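Short chain dehydrogenase (Leptospira borgpetersenii serovar Hardjo-bovis, PDB 6UH2) binds NAD+ and probably catalyses NAD(P)-dependent oxidation of an alcohol CH-OH group or reduction of the corresponding carbonyl. Local coordinates at residues R109-F114 with P170-M175; I144-F148 with V237-S242; N147-G153 with K177-F183. One frame throughout, in Å; residues are numbered along the deposited sequence.

Contact 1. Residues R109-F114 with P170-M175; sequences RTDEEF and PEVYAM. With NAD (nicotinamide-adenine-dinucleotide), chain D.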
loop_
_atom_site.group_PDB
_atom_site.type_symbol
_atom_site.label_atom_id
_atom_site.label_comp_id
_atom_site.label_asym_id
_atom_site.label_seq_id
_atom_site.Cartn_x
_atom_site.Cartn_y
_atom_site.Cartn_z
ATOM N N ARG B 109 1.364 -1.604 35.275
ATOM C CA ARG B 109 0.350 -2.338 34.523
ATOM C C ARG B 109 -0.304 -3.393 35.403
ATOM O O ARG B 109 0.382 -4.213 36.018
ATOM C CB ARG B 109 0.965 -3.017 33.290
ATOM C CG ARG B 109 -0.089 -3.691 32.372
ATOM C CD ARG B 109 -0.839 -2.669 31.481
ATOM N NE ARG B 109 0.161 -1.825 30.854
ATOM C CZ ARG B 109 0.404 -0.570 31.194
ATOM N NH1 ARG B 109 -0.346 0.028 32.122
ATOM N NH2 ARG B 109 1.401 0.077 30.606
ATOM N N THR B 110 -1.636 -3.375 35.450
ATOM C CA THR B 110 -2.395 -4.403 36.145
ATOM C C THR B 110 -2.815 -5.477 35.161
ATOM O O THR B 110 -2.823 -5.261 33.946
ATOM C CB THR B 110 -3.636 -3.813 36.805
ATOM O OG1 THR B 110 -4.538 -3.377 35.779
ATOM C CG2 THR B 110 -3.249 -2.639 37.680
ATOM N N ASP B 111 -3.165 -6.652 35.688
ATOM C CA ASP B 111 -3.630 -7.698 34.779
ATOM C C ASP B 111 -4.950 -7.320 34.119
ATOM O O ASP B 111 -5.213 -7.718 32.981
ATOM C CB ASP B 111 -3.758 -9.025 35.516
ATOM C CG ASP B 111 -2.415 -9.573 35.948
ATOM O OD1 ASP B 111 -1.388 -9.247 35.298
ATOM O OD2 ASP B 111 -2.384 -10.322 36.941
ATOM N N GLU B 112 -5.785 -6.551 34.805
ATOM C CA GLU B 112 -7.047 -6.154 34.201
ATOM C C GLU B 112 -6.813 -5.249 32.995
ATOM O O GLU B 112 -7.465 -5.413 31.958
ATOM C CB GLU B 112 -7.931 -5.481 35.254
ATOM C CG GLU B 112 -8.405 -6.442 36.367
ATOM C CD GLU B 112 -7.305 -6.895 37.351
ATOM O OE1 GLU B 112 -6.267 -6.202 37.508
ATOM O OE2 GLU B 112 -7.491 -7.963 37.977
ATOM N N GLU B 113 -5.875 -4.303 33.108
ATOM C CA GLU B 113 -5.504 -3.466 31.965
ATOM C C GLU B 113 -4.924 -4.308 30.841
ATOM O O GLU B 113 -5.355 -4.213 29.687
ATOM C CB GLU B 113 -4.481 -2.413 32.385
ATOM C CG GLU B 113 -4.989 -1.354 33.333
ATOM C CD GLU B 113 -3.853 -0.602 33.996
ATOM O OE1 GLU B 113 -2.678 -1.015 33.826
ATOM O OE2 GLU B 113 -4.140 0.391 34.691
ATOM N N PHE B 114 -3.921 -5.126 31.170
ATOM C CA PHE B 114 -3.261 -5.965 30.178
ATOM C C PHE B 114 -4.272 -6.828 29.436
ATOM O O PHE B 114 -4.294 -6.856 28.198
ATOM C CB PHE B 114 -2.208 -6.835 30.880
ATOM C CG PHE B 114 -1.290 -7.575 29.941
ATOM C CD1 PHE B 114 -1.663 -8.800 29.410
ATOM C CD2 PHE B 114 -0.046 -7.054 29.609
ATOM C CE1 PHE B 114 -0.819 -9.494 28.560
ATOM C CE2 PHE B 114 0.808 -7.744 28.754
ATOM C CZ PHE B 114 0.420 -8.962 28.224
ATOM N N PRO B 170 1.981 1.629 25.839
ATOM C CA PRO B 170 2.350 0.562 26.772
ATOM C C PRO B 170 2.881 -0.690 26.089
ATOM O O PRO B 170 2.730 -0.872 24.878
ATOM C CB PRO B 170 1.022 0.281 27.482
ATOM C CG PRO B 170 0.015 0.429 26.343
ATOM C CD PRO B 170 0.551 1.567 25.484
ATOM N N GLU B 171 3.480 -1.574 26.891
ATOM C CA GLU B 171 4.037 -2.818 26.374
ATOM C C GLU B 171 2.979 -3.664 25.686
ATOM O O GLU B 171 3.258 -4.308 24.671
ATOM C CB GLU B 171 4.695 -3.616 27.504
ATOM C CG GLU B 171 3.723 -4.185 28.553
ATOM C CD GLU B 171 2.850 -3.117 29.177
ATOM O OE1 GLU B 171 3.411 -2.160 29.728
ATOM O OE2 GLU B 171 1.604 -3.212 29.092
ATOM N N VAL B 172 1.754 -3.674 26.220
ATOM C CA VAL B 172 0.744 -4.584 25.701
ATOM C C VAL B 172 0.241 -4.101 24.345
ATOM O O VAL B 172 -0.178 -4.907 23.508
ATOM C CB VAL B 172 -0.400 -4.751 26.727
ATOM C CG1 VAL B 172 -1.144 -3.421 26.957
ATOM C CG2 VAL B 172 -1.363 -5.839 26.282
ATOM N N TYR B 173 0.270 -2.787 24.104
ATOM C CA TYR B 173 -0.079 -2.290 22.774
ATOM C C TYR B 173 0.941 -2.753 21.740
ATOM O O TYR B 173 0.568 -3.210 20.652
ATOM C CB TYR B 173 -0.177 -0.766 22.797
ATOM C CG TYR B 173 -0.824 -0.169 21.567
ATOM C CD1 TYR B 173 -2.190 -0.271 21.364
ATOM C CD2 TYR B 173 -0.066 0.500 20.612
ATOM C CE1 TYR B 173 -2.793 0.293 20.237
ATOM C CE2 TYR B 173 -0.653 1.056 19.482
ATOM C CZ TYR B 173 -2.018 0.949 19.304
ATOM O OH TYR B 173 -2.619 1.498 18.184
ATOM N N ALA B 174 2.234 -2.654 22.066
ATOM C CA ALA B 174 3.268 -3.161 21.167
ATOM C C ALA B 174 3.099 -4.656 20.934
ATOM O O ALA B 174 3.174 -5.134 19.798
ATOM C CB ALA B 174 4.655 -2.865 21.742
ATOM N N MET B 175 2.860 -5.409 22.010
ATOM C CA MET B 175 2.657 -6.851 21.886
ATOM C C MET B 175 1.492 -7.169 20.958
ATOM O O MET B 175 1.620 -7.988 20.040
ATOM C CB MET B 175 2.394 -7.457 23.263
ATOM C CG MET B 175 3.626 -7.713 24.119
ATOM S SD MET B 175 3.045 -8.265 25.741
ATOM C CE MET B 175 4.311 -9.459 26.206
HETATM P PA NAD D . -10.785 5.217 18.769
HETATM O O1A NAD D . -10.450 5.051 20.273
HETATM O O2A NAD D . -11.246 6.574 18.235
HETATM O O5B NAD D . -11.867 4.087 18.284
HETATM C C5B NAD D . -11.813 2.728 18.676
HETATM C C4B NAD D . -13.233 2.253 18.523
HETATM O O4B NAD D . -13.180 0.827 18.904
HETATM C C3B NAD D . -14.220 2.949 19.475
HETATM O O3B NAD D . -15.415 3.351 18.764
HETATM C C2B NAD D . -14.581 1.834 20.467
HETATM O O2B NAD D . -15.917 1.970 20.972
HETATM C C1B NAD D . -14.344 0.550 19.639
HETATM N N9A NAD D . -14.231 -0.555 20.585
HETATM C C8A NAD D . -13.592 -0.574 21.824
HETATM N N7A NAD D . -13.755 -1.722 22.425
HETATM C C5A NAD D . -14.549 -2.485 21.569
HETATM C C6A NAD D . -15.081 -3.767 21.654
HETATM N N6A NAD D . -14.865 -4.568 22.717
HETATM N N1A NAD D . -15.814 -4.217 20.625
HETATM C C2A NAD D . -16.036 -3.438 19.564
HETATM N N3A NAD D . -15.581 -2.193 19.401
HETATM C C4A NAD D . -14.839 -1.760 20.431
HETATM O O3 NAD D . -9.525 4.718 17.884
HETATM P PN NAD D . -8.914 5.187 16.467
HETATM O O1N NAD D . -7.780 6.223 16.670
HETATM O O2N NAD D . -10.090 5.396 15.508
HETATM O O5D NAD D . -8.113 3.743 16.160
HETATM C C5D NAD D . -8.699 2.816 15.271
HETATM C C4D NAD D . -7.655 1.729 15.028
HETATM O O4D NAD D . -6.366 2.307 14.575
HETATM C C3D NAD D . -7.304 1.031 16.342
HETATM O O3D NAD D . -6.999 -0.349 16.112
HETATM C C2D NAD D . -5.985 1.703 16.832
HETATM O O2D NAD D . -5.174 0.854 17.627
HETATM C C1D NAD D . -5.323 1.971 15.451
HETATM N N1N NAD D . -4.356 3.126 15.449
HETATM C C2N NAD D . -4.739 4.369 15.850
HETATM C C3N NAD D . -3.819 5.387 15.830
HETATM C C7N NAD D . -4.246 6.743 16.278
HETATM O O7N NAD D . -3.386 7.595 16.437
HETATM N N7N NAD D . -5.563 6.973 16.479
HETATM C C4N NAD D . -2.513 5.115 15.389
HETATM C C5N NAD D . -2.158 3.858 14.998
HETATM C C6N NAD D . -3.115 2.847 15.028
#
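Arg109 and Glu171 meet in a side-on salt bridge that ties the approach to helix 111-139 to the first turn of helix 171-191. Two guanidinium nitrogens take one carboxylate oxygen each. Arg109 NE donates to Glu171 OE2 over 2.7 Å in a nearly straight bond (166°), with the oxygen lying in the guanidinium plane. Glu171 OE1 accepts from Arg109 NH2 through its syn lone pair, over 3.1 Å and at a more bent angle. The two flat groups are turned 40° against each other, so the pairing is twisted rather than coplanar.

Farther along, the Phe114 ring carries the apolar half of the contact. Val172 CG2 stands over one face, 3.8 Å from the ring centroid, in a CH-pi contact, while Met175 SD comes to the rim at Phe114 CZ, 3.7 Å away, as a Met-aromatic contact at the edge. With CG anti to the backbone N (chi1 -170°), the Phe114 ring swings out to meet both.

The second shell fixes the arginine. Arg109 NH1 donates to Glu113 OE1 at 3.1 Å; the oxygen lies in the guanidinium plane, but the nitrogen sits above the carboxylate plane. Thr110 N reaches the same oxygen from the opposite face of that carboxylate. Thr110 OG1 in turn accepts from Glu113 N, completing the capping box that starts helix 111-139. Arg109 NH2 is also bonded to Thr104 O. Two residues beyond Glu171, Tyr173 leaves the helix on another side, and Tyr173 OH shares a 2.7 Å hydrogen bond with O2D of NAD.

One guanidinium thus sits between two carboxylates, with Glu113 OE1 and Glu171 OE2 6.8 Å apart; its positive charge probably offsets their mutual repulsion and helps keep both ionised, so that helix capping and interhelix pairing belong to a single charge network.

Contact 2. Residues I144-F148 with V237-S242; sequences IILNF and VFFLTS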
loop_
_atom_site.group_PDB
_atom_site.type_symbol
_atom_site.label_atom_id
_atom_site.label_comp_id
_atom_site.label_asym_id
_atom_site.label_seq_id
_atom_site.Cartn_x
_atom_site.Cartn_y
_atom_site.Cartn_z
ATOM N N ILE B 144 -12.493 -10.321 1.632
ATOM C CA ILE B 144 -11.243 -9.620 1.943
ATOM C C ILE B 144 -11.279 -9.149 3.393
ATOM O O ILE B 144 -12.255 -8.527 3.825
ATOM C CB ILE B 144 -11.006 -8.412 1.014
ATOM C CG1 ILE B 144 -10.978 -8.846 -0.456
ATOM C CG2 ILE B 144 -9.695 -7.668 1.374
ATOM C CD1 ILE B 144 -11.013 -7.664 -1.424
ATOM N N ILE B 145 -10.198 -9.397 4.123
ATOM C CA ILE B 145 -10.048 -8.937 5.501
ATOM C C ILE B 145 -8.978 -7.852 5.536
ATOM O O ILE B 145 -7.932 -7.968 4.884
ATOM C CB ILE B 145 -9.688 -10.106 6.443
ATOM C CG1 ILE B 145 -10.804 -11.164 6.433
ATOM C CG2 ILE B 145 -9.398 -9.612 7.855
ATOM C CD1 ILE B 145 -10.486 -12.415 7.279
ATOM N N LEU B 146 -9.237 -6.797 6.301
ATOM C CA LEU B 146 -8.242 -5.747 6.516
ATOM C C LEU B 146 -8.119 -5.512 8.011
ATOM O O LEU B 146 -9.100 -5.136 8.659
ATOM C CB LEU B 146 -8.618 -4.444 5.798
ATOM C CG LEU B 146 -7.628 -3.291 6.038
ATOM C CD1 LEU B 146 -6.235 -3.634 5.478
ATOM C CD2 LEU B 146 -8.152 -1.961 5.456
ATOM N N ASN B 147 -6.923 -5.745 8.549
ATOM C CA ASN B 147 -6.639 -5.562 9.965
ATOM C C ASN B 147 -5.964 -4.214 10.195
ATOM O O ASN B 147 -5.502 -3.551 9.261
ATOM C CB ASN B 147 -5.759 -6.710 10.482
ATOM C CG ASN B 147 -6.455 -8.045 10.389
ATOM O OD1 ASN B 147 -7.670 -8.128 10.573
ATOM N ND2 ASN B 147 -5.700 -9.096 10.083
ATOM N N PHE B 148 -5.910 -3.805 11.460
ATOM C CA PHE B 148 -5.301 -2.532 11.824
ATOM C C PHE B 148 -4.163 -2.786 12.804
ATOM O O PHE B 148 -4.385 -3.272 13.920
ATOM C CB PHE B 148 -6.344 -1.549 12.374
ATOM C CG PHE B 148 -6.874 -0.623 11.316
ATOM C CD1 PHE B 148 -7.785 -1.083 10.375
ATOM C CD2 PHE B 148 -6.403 0.682 11.213
ATOM C CE1 PHE B 148 -8.246 -0.236 9.359
ATOM C CE2 PHE B 148 -6.854 1.521 10.208
ATOM C CZ PHE B 148 -7.778 1.063 9.278
ATOM N N VAL B 237 -6.830 1.955 2.492
ATOM C CA VAL B 237 -7.966 1.082 2.810
ATOM C C VAL B 237 -8.683 0.663 1.531
ATOM O O VAL B 237 -8.948 -0.525 1.309
ATOM C CB VAL B 237 -8.924 1.777 3.796
ATOM C CG1 VAL B 237 -10.239 0.983 3.933
ATOM C CG2 VAL B 237 -8.255 1.951 5.179
ATOM N N PHE B 238 -9.001 1.633 0.664
ATOM C CA PHE B 238 -9.659 1.312 -0.602
ATOM C C PHE B 238 -8.763 0.447 -1.481
ATOM O O PHE B 238 -9.230 -0.517 -2.104
ATOM C CB PHE B 238 -10.045 2.598 -1.349
ATOM C CG PHE B 238 -11.334 3.240 -0.868
ATOM C CD1 PHE B 238 -12.002 2.763 0.257
ATOM C CD2 PHE B 238 -11.879 4.314 -1.556
ATOM C CE1 PHE B 238 -13.185 3.358 0.688
ATOM C CE2 PHE B 238 -13.077 4.912 -1.137
ATOM C CZ PHE B 238 -13.723 4.430 -0.007
ATOM N N PHE B 239 -7.473 0.778 -1.551
ATOM C CA PHE B 239 -6.547 -0.027 -2.344
ATOM C C PHE B 239 -6.584 -1.491 -1.921
ATOM O O PHE B 239 -6.744 -2.392 -2.758
ATOM C CB PHE B 239 -5.130 0.534 -2.217
ATOM C CG PHE B 239 -4.079 -0.325 -2.866
ATOM C CD1 PHE B 239 -4.083 -0.522 -4.235
ATOM C CD2 PHE B 239 -3.088 -0.938 -2.099
ATOM C CE1 PHE B 239 -3.110 -1.314 -4.847
ATOM C CE2 PHE B 239 -2.109 -1.727 -2.702
ATOM C CZ PHE B 239 -2.124 -1.914 -4.076
ATOM N N LEU B 240 -6.448 -1.753 -0.621
ATOM C CA LEU B 240 -6.320 -3.129 -0.143
ATOM C C LEU B 240 -7.653 -3.871 -0.077
ATOM O O LEU B 240 -7.664 -5.080 0.179
ATOM C CB LEU B 240 -5.657 -3.157 1.242
ATOM C CG LEU B 240 -4.188 -2.690 1.299
ATOM C CD1 LEU B 240 -3.673 -2.576 2.743
ATOM C CD2 LEU B 240 -3.318 -3.674 0.520
ATOM N N THR B 241 -8.779 -3.200 -0.286
ATOM C CA THR B 241 -10.059 -3.897 -0.279
ATOM C C THR B 241 -10.741 -3.873 -1.642
ATOM O O THR B 241 -11.938 -4.158 -1.729
ATOM C CB THR B 241 -10.992 -3.320 0.790
ATOM O OG1 THR B 241 -11.225 -1.923 0.537
ATOM C CG2 THR B 241 -10.391 -3.541 2.193
ATOM N N SER B 242 -10.000 -3.562 -2.704
ATOM C CA SER B 242 -10.538 -3.472 -4.056
ATOM C C SER B 242 -9.715 -4.336 -5.013
ATOM O O SER B 242 -8.649 -4.853 -4.668
ATOM C CB SER B 242 -10.534 -2.024 -4.548
ATOM O OG SER B 242 -9.196 -1.601 -4.747
HETATM O O HOH W 1 -6.814 -6.519 2.501
#
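The central parallel sheet of the Rossmann-type fold is packed here against one of the helices on its flank: strand 144-148 meets residues 237-242 at the C-terminal part of helix 231-240. Leu146 carries the middle of the contact. Its CG lies anti to the backbone N (chi1 178°), and from there the two methyls part company. Leu146 CD2 lodges against both methyls of Val237, with Val237 CG1 at 3.9 Å, whereas Leu146 CD1 meets Leu240 CD1 at 3.9 Å. In each pair the side chains cross at about a right angle.

Toward the start of the strand, Ile144 packs mainly on backbone. Ile144 CG2 lies 3.5 Å from Leu240 O, and Ile144 CD1 lies 3.6 Å from Thr241 O. At the other end, Phe148 CZ approaches Val237 CG2 at 4.2 Å, close to where the same ring borders the bound NAD.

Polar groups are answered within this apolar setting. A single water donates to Ile145 O at 3.0 Å and to Leu240 O at 2.9 Å, bridging the strand to Leu240. Thr241 OG1 donates to Val237 O at 2.8 Å and also bonds to Tyr40 OH of helix 31-42. Aliphatic branches filling the layer between a parallel strand and a helix laid over it are characteristic of the three-layer alpha/beta/alpha sandwich of short-chain dehydrogenases.

Contact 3. Residues N147-G153 with K177-F183; sequences NFGSIYG and KAGIIHF. With NAD (nicotinamide-adenine-dinucleotide), chain D.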
loop_
_atom_site.group_PDB
_atom_site.type_symbol
_atom_site.label_atom_id
_atom_site.label_comp_id
_atom_site.label_asym_id
_atom_site.label_seq_id
_atom_site.Cartn_x
_atom_site.Cartn_y
_atom_site.Cartn_z
ATOM N N ASN B 147 -6.923 -5.745 8.549
ATOM C CA ASN B 147 -6.639 -5.562 9.965
ATOM C C ASN B 147 -5.964 -4.214 10.195
ATOM O O ASN B 147 -5.502 -3.551 9.261
ATOM C CB ASN B 147 -5.759 -6.710 10.482
ATOM C CG ASN B 147 -6.455 -8.045 10.389
ATOM O OD1 ASN B 147 -7.670 -8.128 10.573
ATOM N ND2 ASN B 147 -5.700 -9.096 10.083
ATOM N N PHE B 148 -5.910 -3.805 11.460
ATOM C CA PHE B 148 -5.301 -2.532 11.824
ATOM C C PHE B 148 -4.163 -2.786 12.804
ATOM O O PHE B 148 -4.385 -3.272 13.920
ATOM C CB PHE B 148 -6.344 -1.549 12.374
ATOM C CG PHE B 148 -6.874 -0.623 11.316
ATOM C CD1 PHE B 148 -7.785 -1.083 10.375
ATOM C CD2 PHE B 148 -6.403 0.682 11.213
ATOM C CE1 PHE B 148 -8.246 -0.236 9.359
ATOM C CE2 PHE B 148 -6.854 1.521 10.208
ATOM C CZ PHE B 148 -7.778 1.063 9.278
ATOM N N GLY B 149 -2.939 -2.508 12.350
ATOM C CA GLY B 149 -1.781 -2.523 13.213
ATOM C C GLY B 149 -1.540 -1.146 13.791
ATOM O O GLY B 149 -2.485 -0.457 14.201
ATOM N N SER B 150 -0.272 -0.739 13.805
ATOM C CA SER B 150 0.186 0.551 14.294
ATOM C C SER B 150 1.673 0.651 14.006
ATOM O O SER B 150 2.377 -0.367 13.969
ATOM C CB SER B 150 -0.060 0.713 15.805
ATOM O OG SER B 150 0.620 1.868 16.283
ATOM N N ILE B 151 2.157 1.884 13.833
ATOM C CA ILE B 151 3.608 2.067 13.834
ATOM C C ILE B 151 4.234 1.419 15.059
ATOM O O ILE B 151 5.399 1.005 15.025
ATOM C CB ILE B 151 3.977 3.561 13.767
ATOM C CG1 ILE B 151 3.267 4.336 14.884
ATOM C CG2 ILE B 151 3.644 4.118 12.388
ATOM C CD1 ILE B 151 3.819 5.746 15.116
ATOM N N TYR B 152 3.498 1.333 16.164
ATOM C CA TYR B 152 4.087 0.799 17.386
ATOM C C TYR B 152 4.028 -0.722 17.455
ATOM O O TYR B 152 4.463 -1.296 18.456
ATOM C CB TYR B 152 3.416 1.416 18.619
ATOM C CG TYR B 152 3.706 2.901 18.744
ATOM C CD1 TYR B 152 4.941 3.420 18.362
ATOM C CD2 TYR B 152 2.748 3.782 19.218
ATOM C CE1 TYR B 152 5.207 4.774 18.457
ATOM C CE2 TYR B 152 3.008 5.139 19.315
ATOM C CZ TYR B 152 4.236 5.626 18.932
ATOM O OH TYR B 152 4.507 6.975 19.025
ATOM N N GLY B 153 3.490 -1.379 16.433
ATOM C CA GLY B 153 3.694 -2.802 16.274
ATOM C C GLY B 153 4.865 -3.141 15.390
ATOM O O GLY B 153 5.135 -4.323 15.151
ATOM N N LYS B 177 -0.236 -5.315 18.754
ATOM C CA LYS B 177 -0.203 -4.828 17.376
ATOM C C LYS B 177 0.805 -5.608 16.541
ATOM O O LYS B 177 0.546 -5.905 15.367
ATOM C CB LYS B 177 0.094 -3.328 17.351
ATOM C CG LYS B 177 -1.074 -2.482 17.856
ATOM C CD LYS B 177 -2.344 -2.747 17.022
ATOM C CE LYS B 177 -3.493 -1.852 17.446
ATOM N NZ LYS B 177 -4.676 -1.980 16.532
ATOM N N ALA B 178 1.959 -5.958 17.123
ATOM C CA ALA B 178 2.843 -6.922 16.464
ATOM C C ALA B 178 2.127 -8.241 16.209
ATOM O O ALA B 178 2.323 -8.876 15.160
ATOM C CB ALA B 178 4.087 -7.179 17.313
ATOM N N GLY B 179 1.309 -8.676 17.171
ATOM C CA GLY B 179 0.572 -9.923 17.005
ATOM C C GLY B 179 -0.441 -9.861 15.876
ATOM O O GLY B 179 -0.666 -10.858 15.182
ATOM N N ILE B 180 -1.085 -8.703 15.693
ATOM C CA ILE B 180 -2.062 -8.534 14.614
ATOM C C ILE B 180 -1.365 -8.504 13.264
ATOM O O ILE B 180 -1.859 -9.067 12.276
ATOM C CB ILE B 180 -2.892 -7.254 14.849
ATOM C CG1 ILE B 180 -3.887 -7.464 15.991
ATOM C CG2 ILE B 180 -3.641 -6.809 13.565
ATOM C CD1 ILE B 180 -4.364 -6.156 16.608
ATOM N N ILE B 181 -0.228 -7.813 13.187
ATOM C CA ILE B 181 0.544 -7.815 11.948
ATOM C C ILE B 181 0.935 -9.240 11.567
ATOM O O ILE B 181 0.856 -9.628 10.393
ATOM C CB ILE B 181 1.764 -6.890 12.094
ATOM C CG1 ILE B 181 1.298 -5.428 12.171
ATOM C CG2 ILE B 181 2.731 -7.075 10.935
ATOM C CD1 ILE B 181 2.400 -4.460 12.611
ATOM N N HIS B 182 1.336 -10.054 12.545
ATOM C CA HIS B 182 1.776 -11.400 12.187
ATOM C C HIS B 182 0.583 -12.317 11.949
ATOM O O HIS B 182 0.661 -13.222 11.113
ATOM C CB HIS B 182 2.705 -11.972 13.269
ATOM C CG HIS B 182 3.644 -13.018 12.753
ATOM N ND1 HIS B 182 4.443 -12.816 11.651
ATOM C CD2 HIS B 182 3.906 -14.278 13.183
ATOM C CE1 HIS B 182 5.153 -13.908 11.414
ATOM N NE2 HIS B 182 4.851 -14.808 12.334
ATOM N N PHE B 183 -0.528 -12.077 12.650
ATOM C CA PHE B 183 -1.772 -12.800 12.361
ATOM C C PHE B 183 -2.228 -12.559 10.928
ATOM O O PHE B 183 -2.755 -13.463 10.268
ATOM C CB PHE B 183 -2.864 -12.360 13.337
ATOM C CG PHE B 183 -4.201 -13.001 13.085
ATOM C CD1 PHE B 183 -4.380 -14.361 13.293
ATOM C CD2 PHE B 183 -5.277 -12.250 12.644
ATOM C CE1 PHE B 183 -5.616 -14.971 13.049
ATOM C CE2 PHE B 183 -6.516 -12.844 12.417
ATOM C CZ PHE B 183 -6.689 -14.199 12.623
HETATM P PA NAD D . -10.785 5.217 18.769
HETATM O O1A NAD D . -10.450 5.051 20.273
HETATM O O2A NAD D . -11.246 6.574 18.235
HETATM O O5B NAD D . -11.867 4.087 18.284
HETATM C C5B NAD D . -11.813 2.728 18.676
HETATM C C4B NAD D . -13.233 2.253 18.523
HETATM O O4B NAD D . -13.180 0.827 18.904
HETATM C C3B NAD D . -14.220 2.949 19.475
HETATM O O3B NAD D . -15.415 3.351 18.764
HETATM C C2B NAD D . -14.581 1.834 20.467
HETATM O O2B NAD D . -15.917 1.970 20.972
HETATM C C1B NAD D . -14.344 0.550 19.639
HETATM N N9A NAD D . -14.231 -0.555 20.585
HETATM C C8A NAD D . -13.592 -0.574 21.824
HETATM N N7A NAD D . -13.755 -1.722 22.425
HETATM C C5A NAD D . -14.549 -2.485 21.569
HETATM C C6A NAD D . -15.081 -3.767 21.654
HETATM N N6A NAD D . -14.865 -4.568 22.717
HETATM N N1A NAD D . -15.814 -4.217 20.625
HETATM C C2A NAD D . -16.036 -3.438 19.564
HETATM N N3A NAD D . -15.581 -2.193 19.401
HETATM C C4A NAD D . -14.839 -1.760 20.431
HETATM O O3 NAD D . -9.525 4.718 17.884
HETATM P PN NAD D . -8.914 5.187 16.467
HETATM O O1N NAD D . -7.780 6.223 16.670
HETATM O O2N NAD D . -10.090 5.396 15.508
HETATM O O5D NAD D . -8.113 3.743 16.160
HETATM C C5D NAD D . -8.699 2.816 15.271
HETATM C C4D NAD D . -7.655 1.729 15.028
HETATM O O4D NAD D . -6.366 2.307 14.575
HETATM C C3D NAD D . -7.304 1.031 16.342
HETATM O O3D NAD D . -6.999 -0.349 16.112
HETATM C C2D NAD D . -5.985 1.703 16.832
HETATM O O2D NAD D . -5.174 0.854 17.627
HETATM C C1D NAD D . -5.323 1.971 15.451
HETATM N N1N NAD D . -4.356 3.126 15.449
HETATM C C2N NAD D . -4.739 4.369 15.850
HETATM C C3N NAD D . -3.819 5.387 15.830
HETATM C C7N NAD D . -4.246 6.743 16.278
HETATM O O7N NAD D . -3.386 7.595 16.437
HETATM N N7N NAD D . -5.563 6.973 16.479
HETATM C C4N NAD D . -2.513 5.115 15.389
HETATM C C5N NAD D . -2.158 3.858 14.998
HETATM C C6N NAD D . -3.115 2.847 15.028
#
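A buried contact between the C-terminal end of strand 144-148, with the loop beyond it, and helix 171-191 forms one wall of the cofactor pocket. Its polar centre is Lys177, whose NZ donates to Phe148 O at 2.9 Å, approaching from above the carbonyl plane. Lys177 NZ also holds the nicotinamide ribose, with a bond of 2.9 Å to O3D of NAD and a weak one to its O2D. A bend at chi2 (-58°), followed by an extended end, carries the chain past Ser150 CB and Gly149 O to the sugar.

Lys177 and Tyr173 belong to the YxxxK motif of short-chain dehydrogenases, and Ser150 is consistent with the family's active-site serine. Ser150 OG accepts from Tyr152 N at 2.9 Å, forming an ST turn. Ser150 OG also comes within 3.7 Å of NAD C5N, on the nicotinamide ring.

Loop and helix approach closely at a glycine: Gly153 CA lies 3.7 Å from Ala178 N, and Ile181 CD1 packs beside Gly153 O. Deeper in, Ile180 CG2 touches Asn147 CB at 3.7 Å. Asn147 ND2 lies near Phe183 CD2 and is hydrogen-bonded to Thr184 OG1, while Asn147 OD1 accepts from Asn96 ND2.

Contacts 1 and 3 draw on successive parts of helix 171-191, and their centres lie about 15 Å apart. They touch where Tyr173 CE2 meets Ser150 OG at 3.5 Å, and both reach NAD: Tyr173 and Lys177, four residues apart on one helix, converge on the nicotinamide ribose. Contact 2 shares Asn147 and Phe148 with contact 3, with about 14 Å between centres, so strand 144-148 meets helix 231-240 on one side of the sheet and helix 171-191 on the other. Between contacts 1 and 2 the centres are about 27 Å apart, without touching. Contact 1 thus lies at the outer start of the helix whose residues line the pocket.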